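Segregation protein (Thermus thermophilus, PDB 1WCV) hydrolyses ATP, probably in chromosome partitioning, and binds double-stranded DNA cooperatively in a strictly ATP-dependent way to form nucleoprotein filaments. Local coordinates at residues N26-L31 with L114-A119; L39-D44 with H81-T86. One frame throughout, in Å; residues are numbered along the deposited sequence.

Contact 1. Residues N26-L31 with L114-A119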
ATOM      1  N   ASN A  26     -12.851 -11.267   3.932  1.00 14.03           N
ATOM      2  CA  ASN A  26     -11.498 -11.189   4.446  1.00 13.64           C
ATOM      3  C   ASN A  26     -11.151  -9.969   5.257  1.00 15.40           C
ATOM      4  O   ASN A  26     -10.257 -10.035   6.100  1.00 13.49           O
ATOM      5  CB  ASN A  26     -10.506 -11.406   3.308  1.00 13.62           C
ATOM      6  CG  ASN A  26     -10.580 -12.819   2.758  1.00 14.89           C
ATOM      7  OD1 ASN A  26     -10.472 -13.791   3.511  1.00 18.43           O
ATOM      8  ND2 ASN A  26     -10.771 -12.944   1.452  1.00 23.06           N
ATOM      9  N   LEU A  27     -11.855  -8.864   5.027  1.00 14.85           N
ATOM     10  CA  LEU A  27     -11.615  -7.660   5.814  1.00 16.14           C
ATOM     11  C   LEU A  27     -12.103  -8.018   7.220  1.00 15.26           C
ATOM     12  O   LEU A  27     -11.474  -7.690   8.225  1.00 16.22           O
ATOM     13  CB  LEU A  27     -12.444  -6.490   5.283  1.00 18.39           C
ATOM     14  CG  LEU A  27     -11.845  -5.082   5.206  1.00 26.01           C
ATOM     15  CD1 LEU A  27     -12.989  -4.089   5.327  1.00 24.47           C
ATOM     16  CD2 LEU A  27     -10.813  -4.838   6.303  1.00 22.50           C
ATOM     17  N   ALA A  28     -13.240  -8.704   7.275  1.00 17.59           N
ATOM     18  CA  ALA A  28     -13.816  -9.107   8.546  1.00 16.55           C
ATOM     19  C   ALA A  28     -12.882 -10.066   9.271  1.00 16.36           C
ATOM     20  O   ALA A  28     -12.687  -9.957  10.477  1.00 18.29           O
ATOM     21  CB  ALA A  28     -15.170  -9.767   8.320  1.00 19.39           C
ATOM     22  N   ALA A  29     -12.300 -10.997   8.526  1.00 16.14           N
ATOM     23  CA  ALA A  29     -11.402 -11.989   9.111  1.00 15.61           C
ATOM     24  C   ALA A  29     -10.179 -11.352   9.743  1.00 19.65           C
ATOM     25  O   ALA A  29      -9.754 -11.747  10.835  1.00 18.19           O
ATOM     26  CB  ALA A  29     -10.974 -12.998   8.058  1.00 18.36           C
ATOM     27  N   TYR A  30      -9.604 -10.363   9.066  1.00 16.04           N
ATOM     28  CA  TYR A  30      -8.424  -9.716   9.607  1.00 14.87           C
ATOM     29  C   TYR A  30      -8.700  -8.634  10.630  1.00 14.85           C
ATOM     30  O   TYR A  30      -7.868  -8.382  11.495  1.00 16.36           O
ATOM     31  CB  TYR A  30      -7.541  -9.206   8.471  1.00 12.53           C
ATOM     32  CG  TYR A  30      -6.831 -10.355   7.793  1.00 13.03           C
ATOM     33  CD1 TYR A  30      -5.762 -11.000   8.417  1.00 13.10           C
ATOM     34  CD2 TYR A  30      -7.270 -10.847   6.571  1.00 12.92           C
ATOM     35  CE1 TYR A  30      -5.155 -12.113   7.842  1.00 13.05           C
ATOM     36  CE2 TYR A  30      -6.671 -11.961   5.983  1.00 17.15           C
ATOM     37  CZ  TYR A  30      -5.613 -12.590   6.628  1.00 15.88           C
ATOM     38  OH  TYR A  30      -5.034 -13.694   6.056  1.00 14.46           O
ATOM     39  N   LEU A  31      -9.859  -7.986  10.552  1.00 14.79           N
ATOM     40  CA  LEU A  31     -10.174  -6.977  11.554  1.00 14.34           C
ATOM     41  C   LEU A  31     -10.393  -7.740  12.868  1.00 17.45           C
ATOM     42  O   LEU A  31     -10.079  -7.249  13.951  1.00 19.81           O
ATOM     43  CB  LEU A  31     -11.431  -6.193  11.153  1.00 15.48           C
ATOM     44  CG  LEU A  31     -11.256  -5.165  10.023  1.00 16.40           C
ATOM     45  CD1 LEU A  31     -12.618  -4.591   9.646  1.00 18.41           C
ATOM     46  CD2 LEU A  31     -10.313  -4.049  10.459  1.00 17.32           C
ATOM     47  N   LEU A 114     -16.869  -3.063  15.203  1.00 24.12           N
ATOM     48  CA  LEU A 114     -17.064  -2.806  13.779  1.00 22.51           C
ATOM     49  C   LEU A 114     -18.126  -3.701  13.146  1.00 22.02           C
ATOM     50  O   LEU A 114     -18.213  -4.898  13.437  1.00 23.29           O
ATOM     51  CB  LEU A 114     -15.746  -3.013  13.032  1.00 20.07           C
ATOM     52  CG  LEU A 114     -14.534  -2.212  13.501  1.00 25.71           C
ATOM     53  CD1 LEU A 114     -13.285  -2.788  12.867  1.00 21.33           C
ATOM     54  CD2 LEU A 114     -14.699  -0.744  13.140  1.00 25.76           C
ATOM     55  N   VAL A 115     -18.922  -3.110  12.262  1.00 18.95           N
ATOM     56  CA  VAL A 115     -19.976  -3.834  11.566  1.00 19.12           C
ATOM     57  C   VAL A 115     -19.788  -3.649  10.062  1.00 15.73           C
ATOM     58  O   VAL A 115     -19.791  -2.524   9.573  1.00 19.52           O
ATOM     59  CB  VAL A 115     -21.364  -3.297  11.959  1.00 17.30           C
ATOM     60  CG1 VAL A 115     -22.453  -4.161  11.323  1.00 19.99           C
ATOM     61  CG2 VAL A 115     -21.501  -3.276  13.480  1.00 19.95           C
ATOM     62  N   LEU A 116     -19.595  -4.750   9.345  1.00 14.07           N
ATOM     63  CA  LEU A 116     -19.406  -4.696   7.891  1.00 14.33           C
ATOM     64  C   LEU A 116     -20.688  -5.133   7.203  1.00 16.05           C
ATOM     65  O   LEU A 116     -21.252  -6.171   7.536  1.00 17.58           O
ATOM     66  CB  LEU A 116     -18.251  -5.611   7.458  1.00 18.36           C
ATOM     67  CG  LEU A 116     -16.820  -5.073   7.612  1.00 19.67           C
ATOM     68  CD1 LEU A 116     -16.583  -4.572   9.026  1.00 21.95           C
ATOM     69  CD2 LEU A 116     -15.827  -6.181   7.269  1.00 19.12           C
ATOM     70  N   LEU A 117     -21.148  -4.340   6.240  1.00 15.49           N
ATOM     71  CA  LEU A 117     -22.377  -4.666   5.520  1.00 16.28           C
ATOM     72  C   LEU A 117     -22.072  -4.976   4.066  1.00 16.90           C
ATOM     73  O   LEU A 117     -21.726  -4.074   3.311  1.00 18.23           O
ATOM     74  CB  LEU A 117     -23.340  -3.483   5.580  1.00 15.93           C
ATOM     75  CG  LEU A 117     -23.606  -2.855   6.946  1.00 18.62           C
ATOM     76  CD1 LEU A 117     -24.344  -1.536   6.758  1.00 23.35           C
ATOM     77  CD2 LEU A 117     -24.409  -3.823   7.810  1.00 22.19           C
ATOM     78  N   ASP A 118     -22.197  -6.240   3.673  1.00 18.86           N
ATOM     79  CA  ASP A 118     -21.937  -6.628   2.291  1.00 17.80           C
ATOM     80  C   ASP A 118     -23.196  -6.363   1.475  1.00 17.64           C
ATOM     81  O   ASP A 118     -24.105  -7.186   1.437  1.00 17.10           O
ATOM     82  CB  ASP A 118     -21.545  -8.105   2.209  1.00 17.54           C
ATOM     83  CG  ASP A 118     -21.028  -8.491   0.836  1.00 20.59           C
ATOM     84  OD1 ASP A 118     -20.528  -7.594   0.117  1.00 23.09           O
ATOM     85  OD2 ASP A 118     -21.103  -9.686   0.474  1.00 24.34           O
ATOM     86  N   ALA A 119     -23.225  -5.207   0.815  1.00 18.07           N
ATOM     87  CA  ALA A 119     -24.373  -4.773   0.022  1.00 18.79           C
ATOM     88  C   ALA A 119     -24.455  -5.345  -1.384  1.00 19.99           C
ATOM     89  O   ALA A 119     -23.442  -5.570  -2.045  1.00 20.24           O
ATOM     90  CB  ALA A 119     -24.382  -3.256  -0.058  1.00 19.11           C
TER
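L116 and L114, alternate residues of strand 114-118, both direct their side chains at helix 26-31 and meet L27, A28 and L31 there. The short helix and strand axes run nearly antiparallel, at 168°, and approach to 9.7 Å, a gap that leucine and alanine side chains bridge.

L116 has the largest share of the contact, and its two methyl groups divide the work. CD2 presses against the helix backbone, 3.6 Å from A28 N and 3.8 Å from A28 CB. The same methyl lies 3.9 Å from L27 CB, lodged between two successive helix residues. L27 CD1 also comes up to this methyl, the two side chains crossing at about a right angle. The other methyl of L116, CD1, turns to the next turn of the helix and touches L31 CD1 at 4.0 Å. With CG beside the backbone N (chi1 -81°) and chi2 at 52°, the isopropyl fork of L116 opens towards both turns.

L31 in turn is shared between the two strand leucines. Its CD1 lies 3.8 Å from L114 CD1, and its CD2 approaches that same L114 methyl, the side chains again crossing nearly perpendicularly.

Further along the same side of the strand, D118 forms a salt bridge with K20 and a hydrogen bond with T21, at the N-terminal part of the same helix; both residues bind ATP. Within this contact, by contrast, apolar side chains meet with no hydrogen bond across it, so fit and burial rather than directional bonds probably set the spacing.

Contact 2. Residues L39-D44 with H81-T86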
ATOM      1  N   LEU A  39     -18.944  -7.810  13.311  1.00 21.12           N
ATOM      2  CA  LEU A  39     -20.165  -8.399  12.793  1.00 20.22           C
ATOM      3  C   LEU A  39     -20.197  -8.169  11.282  1.00 19.43           C
ATOM      4  O   LEU A  39     -20.048  -7.042  10.819  1.00 21.20           O
ATOM      5  CB  LEU A  39     -21.397  -7.742  13.418  1.00 23.88           C
ATOM      6  CG  LEU A  39     -22.727  -8.180  12.800  1.00 23.13           C
ATOM      7  CD1 LEU A  39     -22.935  -9.674  13.012  1.00 24.74           C
ATOM      8  CD2 LEU A  39     -23.858  -7.387  13.425  1.00 26.61           C
ATOM      9  N   LEU A  40     -20.346  -9.245  10.522  1.00 18.42           N
ATOM     10  CA  LEU A  40     -20.445  -9.141   9.072  1.00 17.59           C
ATOM     11  C   LEU A  40     -21.892  -9.460   8.752  1.00 20.70           C
ATOM     12  O   LEU A  40     -22.402 -10.509   9.151  1.00 19.15           O
ATOM     13  CB  LEU A  40     -19.541 -10.153   8.369  1.00 18.51           C
ATOM     14  CG  LEU A  40     -19.694 -10.248   6.845  1.00 18.07           C
ATOM     15  CD1 LEU A  40     -19.342  -8.910   6.203  1.00 20.28           C
ATOM     16  CD2 LEU A  40     -18.798 -11.355   6.297  1.00 15.36           C
ATOM     17  N   VAL A  41     -22.551  -8.549   8.044  1.00 18.72           N
ATOM     18  CA  VAL A  41     -23.942  -8.735   7.664  1.00 19.00           C
ATOM     19  C   VAL A  41     -24.057  -8.921   6.160  1.00 21.12           C
ATOM     20  O   VAL A  41     -23.648  -8.051   5.386  1.00 20.09           O
ATOM     21  CB  VAL A  41     -24.796  -7.515   8.072  1.00 20.12           C
ATOM     22  CG1 VAL A  41     -26.253  -7.772   7.736  1.00 21.91           C
ATOM     23  CG2 VAL A  41     -24.626  -7.220   9.558  1.00 20.05           C
ATOM     24  N   ASP A  42     -24.592 -10.065   5.750  1.00 20.29           N
ATOM     25  CA  ASP A  42     -24.787 -10.352   4.337  1.00 20.35           C
ATOM     26  C   ASP A  42     -26.137  -9.748   3.960  1.00 22.97           C
ATOM     27  O   ASP A  42     -27.181 -10.223   4.414  1.00 23.08           O
ATOM     28  CB  ASP A  42     -24.812 -11.863   4.090  1.00 19.96           C
ATOM     29  CG  ASP A  42     -24.740 -12.216   2.611  1.00 20.94           C
ATOM     30  OD1 ASP A  42     -24.914 -11.305   1.771  1.00 20.33           O
ATOM     31  OD2 ASP A  42     -24.515 -13.402   2.281  1.00 22.23           O
ATOM     32  N   LEU A  43     -26.119  -8.695   3.149  1.00 20.33           N
ATOM     33  CA  LEU A  43     -27.362  -8.046   2.738  1.00 23.45           C
ATOM     34  C   LEU A  43     -27.757  -8.396   1.309  1.00 23.64           C
ATOM     35  O   LEU A  43     -28.698  -7.819   0.760  1.00 23.98           O
ATOM     36  CB  LEU A  43     -27.234  -6.525   2.875  1.00 21.60           C
ATOM     37  CG  LEU A  43     -27.107  -5.963   4.290  1.00 23.04           C
ATOM     38  CD1 LEU A  43     -26.884  -4.457   4.235  1.00 20.81           C
ATOM     39  CD2 LEU A  43     -28.376  -6.279   5.073  1.00 25.19           C
ATOM     40  N   ASP A  44     -27.048  -9.340   0.706  1.00 23.14           N
ATOM     41  CA  ASP A  44     -27.344  -9.736  -0.663  1.00 28.16           C
ATOM     42  C   ASP A  44     -28.273 -10.938  -0.686  1.00 31.03           C
ATOM     43  O   ASP A  44     -27.980 -11.964  -0.081  1.00 31.04           O
ATOM     44  CB  ASP A  44     -26.061 -10.095  -1.413  1.00 27.00           C
ATOM     45  CG  ASP A  44     -26.268 -10.170  -2.917  1.00 29.43           C
ATOM     46  OD1 ASP A  44     -27.300 -10.717  -3.358  1.00 31.38           O
ATOM     47  OD2 ASP A  44     -25.395  -9.687  -3.663  1.00 26.23           O
ATOM     48  N   HIS A  81     -18.553 -12.621  13.915  1.00 25.07           N
ATOM     49  CA  HIS A  81     -19.949 -13.033  13.839  1.00 28.01           C
ATOM     50  C   HIS A  81     -20.586 -12.651  12.510  1.00 26.79           C
ATOM     51  O   HIS A  81     -20.379 -11.549  12.010  1.00 26.59           O
ATOM     52  CB  HIS A  81     -20.752 -12.409  14.985  1.00 32.73           C
ATOM     53  CG  HIS A  81     -20.402 -12.952  16.338  1.00 39.46           C
ATOM     54  ND1 HIS A  81     -20.957 -12.461  17.501  1.00 41.73           N
ATOM     55  CD2 HIS A  81     -19.563 -13.946  16.712  1.00 42.99           C
ATOM     56  CE1 HIS A  81     -20.473 -13.130  18.533  1.00 45.22           C
ATOM     57  NE2 HIS A  81     -19.625 -14.037  18.082  1.00 43.19           N
ATOM     58  N   LEU A  82     -21.356 -13.576  11.948  1.00 24.47           N
ATOM     59  CA  LEU A  82     -22.050 -13.360  10.681  1.00 24.95           C
ATOM     60  C   LEU A  82     -23.567 -13.384  10.839  1.00 28.09           C
ATOM     61  O   LEU A  82     -24.120 -14.290  11.460  1.00 28.56           O
ATOM     62  CB  LEU A  82     -21.667 -14.441   9.668  1.00 22.40           C
ATOM     63  CG  LEU A  82     -22.569 -14.512   8.427  1.00 21.76           C
ATOM     64  CD1 LEU A  82     -22.164 -13.428   7.418  1.00 20.43           C
ATOM     65  CD2 LEU A  82     -22.470 -15.887   7.796  1.00 21.21           C
ATOM     66  N   LEU A  83     -24.230 -12.372  10.289  1.00 26.71           N
ATOM     67  CA  LEU A  83     -25.688 -12.313  10.300  1.00 28.26           C
ATOM     68  C   LEU A  83     -25.966 -12.720   8.855  1.00 28.31           C
ATOM     69  O   LEU A  83     -25.933 -11.893   7.949  1.00 27.89           O
ATOM     70  CB  LEU A  83     -26.175 -10.889  10.564  1.00 31.69           C
ATOM     71  CG  LEU A  83     -27.559 -10.770  11.208  1.00 37.72           C
ATOM     72  CD1 LEU A  83     -28.042  -9.338  11.096  1.00 36.80           C
ATOM     73  CD2 LEU A  83     -28.544 -11.710  10.528  1.00 41.43           C
ATOM     74  N   PRO A  84     -26.211 -14.016   8.626  1.00 27.98           N
ATOM     75  CA  PRO A  84     -26.477 -14.584   7.305  1.00 26.75           C
ATOM     76  C   PRO A  84     -27.671 -14.075   6.515  1.00 27.54           C
ATOM     77  O   PRO A  84     -28.571 -13.421   7.045  1.00 27.02           O
ATOM     78  CB  PRO A  84     -26.582 -16.078   7.598  1.00 29.39           C
ATOM     79  CG  PRO A  84     -27.187 -16.095   8.945  1.00 27.74           C
ATOM     80  CD  PRO A  84     -26.402 -15.037   9.673  1.00 30.21           C
ATOM     81  N   ALA A  85     -27.647 -14.387   5.225  1.00 29.60           N
ATOM     82  CA  ALA A  85     -28.706 -14.017   4.305  1.00 33.99           C
ATOM     83  C   ALA A  85     -29.277 -15.318   3.768  1.00 36.90           C
ATOM     84  O   ALA A  85     -28.564 -16.318   3.651  1.00 37.26           O
ATOM     85  CB  ALA A  85     -28.147 -13.172   3.166  1.00 34.66           C
ATOM     86  N   THR A  86     -30.566 -15.301   3.453  1.00 39.12           N
ATOM     87  CA  THR A  86     -31.260 -16.475   2.934  1.00 41.34           C
ATOM     88  C   THR A  86     -32.103 -16.044   1.737  1.00 43.14           C
ATOM     89  O   THR A  86     -32.267 -14.849   1.485  1.00 43.22           O
ATOM     90  CB  THR A  86     -32.212 -17.067   3.994  1.00 40.66           C
ATOM     91  OG1 THR A  86     -33.123 -16.051   4.435  1.00 42.74           O
ATOM     92  CG2 THR A  86     -31.434 -17.579   5.192  1.00 39.80           C
TER
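L40 ties the two strands together with both backbone polar groups: its N donates to H81 O at 2.7 Å, and its O accepts from L83 N at 2.8 Å. D42 N donates to L83 O at 3.2 Å, tilted 24° from the carbonyl plane. Along this parallel ladder the packing is close. L40 and L82 lie side by side on one face, and V41 and L83 do so on the other.

H81 marks the more open margin: of its side chain, CB is what meets L39 CD1, while the partly exposed imidazole leads away, hydrogen-bonded through ND1 to Y112 OH. Beyond the ladder tight packing resumes around A85, whose CB sits 3.6 Å from D42 CG and 3.3 Å from D42 O, a buried oxygen with no partner in the model. D42 OD1 accepts from D44 N, forming an Asx turn, and OD2 is hydrogen-bonded to T50 OG1, which also bonds A85 N. Replacing D42 by an alanine is likely to cost D44 N and T50 their carboxylate partner and open a gap beside A85. Strand 38-42, ending in D42, with the D44 side chain about 5 Å from that of ATP-binding K20, fits the P-loop NTPase fold of the ParA family.

Overall arrangement
From the N terminus, the chain runs through strand 8-11 and the P-loop into helix 18-33, then enters strand 38-42, so the first halves of both contacts follow one another directly. Contact 2 closes when strand 80-83 comes to lie beside strand 38-42, and contact 1 closes later, when strand 114-118 arrives beneath the helix. Contact 2 is therefore nested inside the loop closed by contact 1. Their centres lie 10 Å apart, joined by probable backbone hydrogen bonds between L116 and both L39 and V41. Strand 38-42 thus runs between the two later strands, and together the contacts link one helix to three neighbouring parallel strands of the central sheet.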